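Local coordinates for lovastatin nonaketide synthase, polyketide synthase component (PDB 7CPX), which builds the nonaketide-derived dihydromonacolin L skeleton of lovastatin from malonyl-CoA, working with the partner protein LovC, at residues A[101-115]-A[245-257]. The protein carries 2 engineered substitutions. Numbering follows the deposited sequence.
Sequences LLLETVYEAVTNAGM and GEAVCSVVLKTLS
Ser250 and Thr105 meet through their hydroxyls where helix 97-113 lies on strand 247-255, in the thiolase-type core of the ketosynthase. Ser250 OG donates to Thr105 OG1 at 2.7 Å, the one hydrogen bond between the segments. A chi1 of 52° turns Thr105 OG1 back toward Leu101 O and Leu102 O, either of which can take its proton, while its CG2 methyl packs on Val248. A residue as small as serine suits the strand here, since the CA atoms of Val106 and Ser250 are 5.2 Å apart.

Apolar contacts flank the pair. Branched Val248 offers one methyl to each leucine, CG2 reaching Leu101 CB at 3.5 Å and CG1 reaching Leu102 CD2 at 3.7 Å. Farther along, Val252 CG2 lies 3.5 Å from Ala109 CB, whose lone methyl lets the helix settle close to the strand. The axes of 101-113 and 247-255 run roughly along each other, 35° apart and 7.1 Å at closest.

Past the Schellman motif at Gly114, flexible Met115 brings its CE to the methylenes of Lys254, whose ammonium is salt-bridged to Asp262 and Asp264. On the strand's other face, Cys249 and Val251 pack on helix 369-386, so strand 247-255 is sandwiched between helical layers. Within this mainly apolar interface a short relay meets the polar atoms: Ser250 gives its proton to Thr105, whose own can pass to a carbonyl of the preceding helical turn.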
# COMPACT_ATOMS: atom_id res chain seq x y z
N LEU A 101 -34.65 -5.59 -3.22
CA LEU A 101 -35.60 -6.19 -2.29
C LEU A 101 -36.85 -5.34 -2.16
O LEU A 101 -37.93 -5.88 -1.91
CB LEU A 101 -34.95 -6.39 -0.92
CG LEU A 101 -34.25 -7.74 -0.75
CD1 LEU A 101 -33.09 -7.87 -1.72
CD2 LEU A 101 -33.78 -7.92 0.68
N LEU A 102 -36.74 -4.02 -2.34
CA LEU A 102 -37.93 -3.18 -2.35
C LEU A 102 -38.82 -3.51 -3.53
O LEU A 102 -40.04 -3.60 -3.39
CB LEU A 102 -37.53 -1.71 -2.36
CG LEU A 102 -37.17 -1.12 -1.01
CD1 LEU A 102 -36.45 0.20 -1.18
CD2 LEU A 102 -38.42 -0.93 -0.16
N LEU A 103 -38.23 -3.69 -4.71
CA LEU A 103 -39.01 -4.10 -5.87
C LEU A 103 -39.70 -5.43 -5.61
O LEU A 103 -40.90 -5.59 -5.86
CB LEU A 103 -38.10 -4.20 -7.10
CG LEU A 103 -37.66 -2.89 -7.73
CD1 LEU A 103 -36.55 -3.13 -8.73
CD2 LEU A 103 -38.83 -2.21 -8.42
N GLU A 104 -38.94 -6.40 -5.09
CA GLU A 104 -39.52 -7.72 -4.83
C GLU A 104 -40.66 -7.63 -3.82
O GLU A 104 -41.73 -8.21 -4.02
CB GLU A 104 -38.44 -8.68 -4.36
CG GLU A 104 -37.40 -9.00 -5.42
CD GLU A 104 -36.30 -9.91 -4.92
OE1 GLU A 104 -36.16 -10.04 -3.68
OE2 GLU A 104 -35.58 -10.50 -5.75
N THR A 105 -40.45 -6.90 -2.72
CA THR A 105 -41.46 -6.80 -1.68
C THR A 105 -42.67 -6.01 -2.14
O THR A 105 -43.80 -6.33 -1.75
CB THR A 105 -40.87 -6.15 -0.43
OG1 THR A 105 -40.23 -4.91 -0.79
CG2 THR A 105 -39.87 -7.07 0.22
N VAL A 106 -42.48 -4.98 -2.97
CA VAL A 106 -43.61 -4.23 -3.49
C VAL A 106 -44.44 -5.10 -4.42
O VAL A 106 -45.67 -5.07 -4.39
CB VAL A 106 -43.14 -2.94 -4.18
CG1 VAL A 106 -44.27 -2.32 -4.97
CG2 VAL A 106 -42.63 -1.96 -3.15
N TYR A 107 -43.78 -5.90 -5.26
CA TYR A 107 -44.54 -6.82 -6.10
C TYR A 107 -45.27 -7.84 -5.25
O TYR A 107 -46.42 -8.20 -5.54
CB TYR A 107 -43.63 -7.52 -7.10
CG TYR A 107 -44.40 -8.41 -8.05
CD1 TYR A 107 -45.03 -7.88 -9.17
CD2 TYR A 107 -44.52 -9.77 -7.82
CE1 TYR A 107 -45.74 -8.69 -10.03
CE2 TYR A 107 -45.23 -10.58 -8.68
CZ TYR A 107 -45.84 -10.04 -9.78
OH TYR A 107 -46.55 -10.84 -10.64
N GLU A 108 -44.63 -8.33 -4.19
CA GLU A 108 -45.29 -9.28 -3.30
C GLU A 108 -46.50 -8.65 -2.63
O GLU A 108 -47.55 -9.29 -2.49
CB GLU A 108 -44.30 -9.78 -2.24
CG GLU A 108 -43.23 -10.70 -2.78
CD GLU A 108 -42.18 -11.05 -1.74
OE1 GLU A 108 -42.35 -10.64 -0.57
OE2 GLU A 108 -41.20 -11.73 -2.09
N ALA A 109 -46.38 -7.39 -2.21
CA ALA A 109 -47.50 -6.71 -1.57
C ALA A 109 -48.64 -6.47 -2.55
O ALA A 109 -49.81 -6.63 -2.20
CB ALA A 109 -47.03 -5.38 -0.97
N VAL A 110 -48.31 -6.08 -3.78
CA VAL A 110 -49.33 -5.91 -4.81
C VAL A 110 -50.04 -7.23 -5.06
O VAL A 110 -51.27 -7.29 -5.19
CB VAL A 110 -48.70 -5.34 -6.09
CG1 VAL A 110 -49.71 -5.32 -7.23
CG2 VAL A 110 -48.19 -3.94 -5.84
N THR A 111 -49.27 -8.32 -5.15
CA THR A 111 -49.85 -9.64 -5.36
C THR A 111 -50.77 -10.03 -4.22
O THR A 111 -51.90 -10.48 -4.44
CB THR A 111 -48.72 -10.66 -5.52
OG1 THR A 111 -48.06 -10.46 -6.78
CG2 THR A 111 -49.26 -12.07 -5.46
N ASN A 112 -50.31 -9.85 -2.98
CA ASN A 112 -51.11 -10.24 -1.82
C ASN A 112 -52.38 -9.39 -1.72
O ASN A 112 -53.44 -9.90 -1.36
CB ASN A 112 -50.28 -10.11 -0.55
CG ASN A 112 -49.08 -11.04 -0.55
OD1 ASN A 112 -49.08 -12.07 -1.23
ND2 ASN A 112 -48.05 -10.68 0.21
N ALA A 113 -52.28 -8.10 -2.04
CA ALA A 113 -53.45 -7.24 -2.03
C ALA A 113 -54.47 -7.67 -3.07
O ALA A 113 -55.64 -7.29 -2.97
CB ALA A 113 -53.04 -5.79 -2.28
N GLY A 114 -54.06 -8.46 -4.06
CA GLY A 114 -54.97 -8.93 -5.08
C GLY A 114 -55.07 -7.97 -6.25
O GLY A 114 -56.18 -7.62 -6.68
N MET A 115 -53.93 -7.53 -6.77
CA MET A 115 -53.89 -6.54 -7.83
C MET A 115 -52.99 -7.02 -8.96
O MET A 115 -51.91 -7.57 -8.72
CB MET A 115 -53.37 -5.21 -7.31
CG MET A 115 -54.31 -4.53 -6.35
SD MET A 115 -53.59 -3.04 -5.64
CE MET A 115 -55.01 -2.35 -4.83
N GLY A 245 -31.11 -4.75 12.28
CA GLY A 245 -31.81 -5.83 11.62
C GLY A 245 -32.02 -5.53 10.15
O GLY A 245 -32.26 -4.39 9.77
N GLU A 246 -31.90 -6.57 9.33
CA GLU A 246 -32.15 -6.45 7.90
C GLU A 246 -33.62 -6.74 7.63
O GLU A 246 -34.10 -7.84 7.91
CB GLU A 246 -31.27 -7.42 7.11
CG GLU A 246 -29.81 -7.06 7.08
CD GLU A 246 -29.08 -7.80 5.98
OE1 GLU A 246 -29.57 -8.87 5.56
OE2 GLU A 246 -28.04 -7.30 5.50
N ALA A 247 -34.32 -5.77 7.06
CA ALA A 247 -35.72 -5.96 6.73
C ALA A 247 -36.09 -5.04 5.58
O ALA A 247 -35.66 -3.88 5.53
CB ALA A 247 -36.62 -5.70 7.94
N VAL A 248 -36.89 -5.57 4.66
CA VAL A 248 -37.47 -4.81 3.57
C VAL A 248 -38.96 -5.08 3.59
O VAL A 248 -39.40 -6.21 3.33
CB VAL A 248 -36.86 -5.17 2.21
CG1 VAL A 248 -37.46 -4.32 1.12
CG2 VAL A 248 -35.35 -5.00 2.26
N CYS A 249 -39.75 -4.05 3.88
CA CYS A 249 -41.19 -4.17 3.98
C CYS A 249 -41.86 -3.30 2.93
O CYS A 249 -41.33 -2.24 2.57
CB CYS A 249 -41.68 -3.77 5.38
SG CYS A 249 -43.45 -4.01 5.64
N SER A 250 -43.00 -3.76 2.44
CA SER A 250 -43.83 -2.97 1.54
C SER A 250 -45.28 -3.17 1.95
O SER A 250 -45.70 -4.31 2.19
CB SER A 250 -43.62 -3.37 0.08
OG SER A 250 -42.27 -3.22 -0.30
N VAL A 251 -46.03 -2.08 2.03
CA VAL A 251 -47.41 -2.12 2.48
C VAL A 251 -48.25 -1.32 1.49
O VAL A 251 -48.00 -0.13 1.27
CB VAL A 251 -47.55 -1.55 3.90
CG1 VAL A 251 -48.95 -1.05 4.15
CG2 VAL A 251 -47.17 -2.60 4.92
N VAL A 252 -49.24 -1.98 0.89
CA VAL A 252 -50.15 -1.30 -0.02
C VAL A 252 -51.22 -0.61 0.80
O VAL A 252 -51.95 -1.26 1.56
CB VAL A 252 -50.76 -2.29 -1.02
CG1 VAL A 252 -51.57 -1.55 -2.07
CG2 VAL A 252 -49.67 -3.12 -1.68
N LEU A 253 -51.32 0.71 0.66
CA LEU A 253 -52.24 1.53 1.42
C LEU A 253 -53.27 2.15 0.49
O LEU A 253 -52.93 2.57 -0.62
CB LEU A 253 -51.49 2.63 2.17
CG LEU A 253 -50.46 2.18 3.19
CD1 LEU A 253 -49.75 3.37 3.79
CD2 LEU A 253 -51.14 1.38 4.28
N LYS A 254 -54.52 2.19 0.94
CA LYS A 254 -55.59 2.80 0.17
C LYS A 254 -56.60 3.38 1.14
O LYS A 254 -56.65 3.01 2.31
CB LYS A 254 -56.27 1.79 -0.76
CG LYS A 254 -55.30 1.00 -1.62
CD LYS A 254 -56.02 -0.00 -2.50
CE LYS A 254 -56.90 0.68 -3.53
NZ LYS A 254 -57.45 -0.28 -4.53
N THR A 255 -57.40 4.31 0.64
CA THR A 255 -58.52 4.79 1.43
C THR A 255 -59.54 3.66 1.56
O THR A 255 -59.80 2.93 0.61
CB THR A 255 -59.17 6.01 0.78
OG1 THR A 255 -60.02 5.60 -0.30
CG2 THR A 255 -58.11 6.97 0.24
N LEU A 256 -60.10 3.52 2.76
CA LEU A 256 -60.98 2.40 3.03
C LEU A 256 -62.06 2.28 1.96
O LEU A 256 -62.34 1.19 1.45
CB LEU A 256 -61.61 2.55 4.42
CG LEU A 256 -62.52 1.41 4.89
CD1 LEU A 256 -61.80 0.08 4.82
CD2 LEU A 256 -62.99 1.68 6.31
N SER A 257 -62.67 3.41 1.59
CA SER A 257 -63.66 3.40 0.52
C SER A 257 -63.04 2.94 -0.80
O SER A 257 -63.66 2.16 -1.54
CB SER A 257 -64.28 4.78 0.37
OG SER A 257 -63.29 5.74 0.04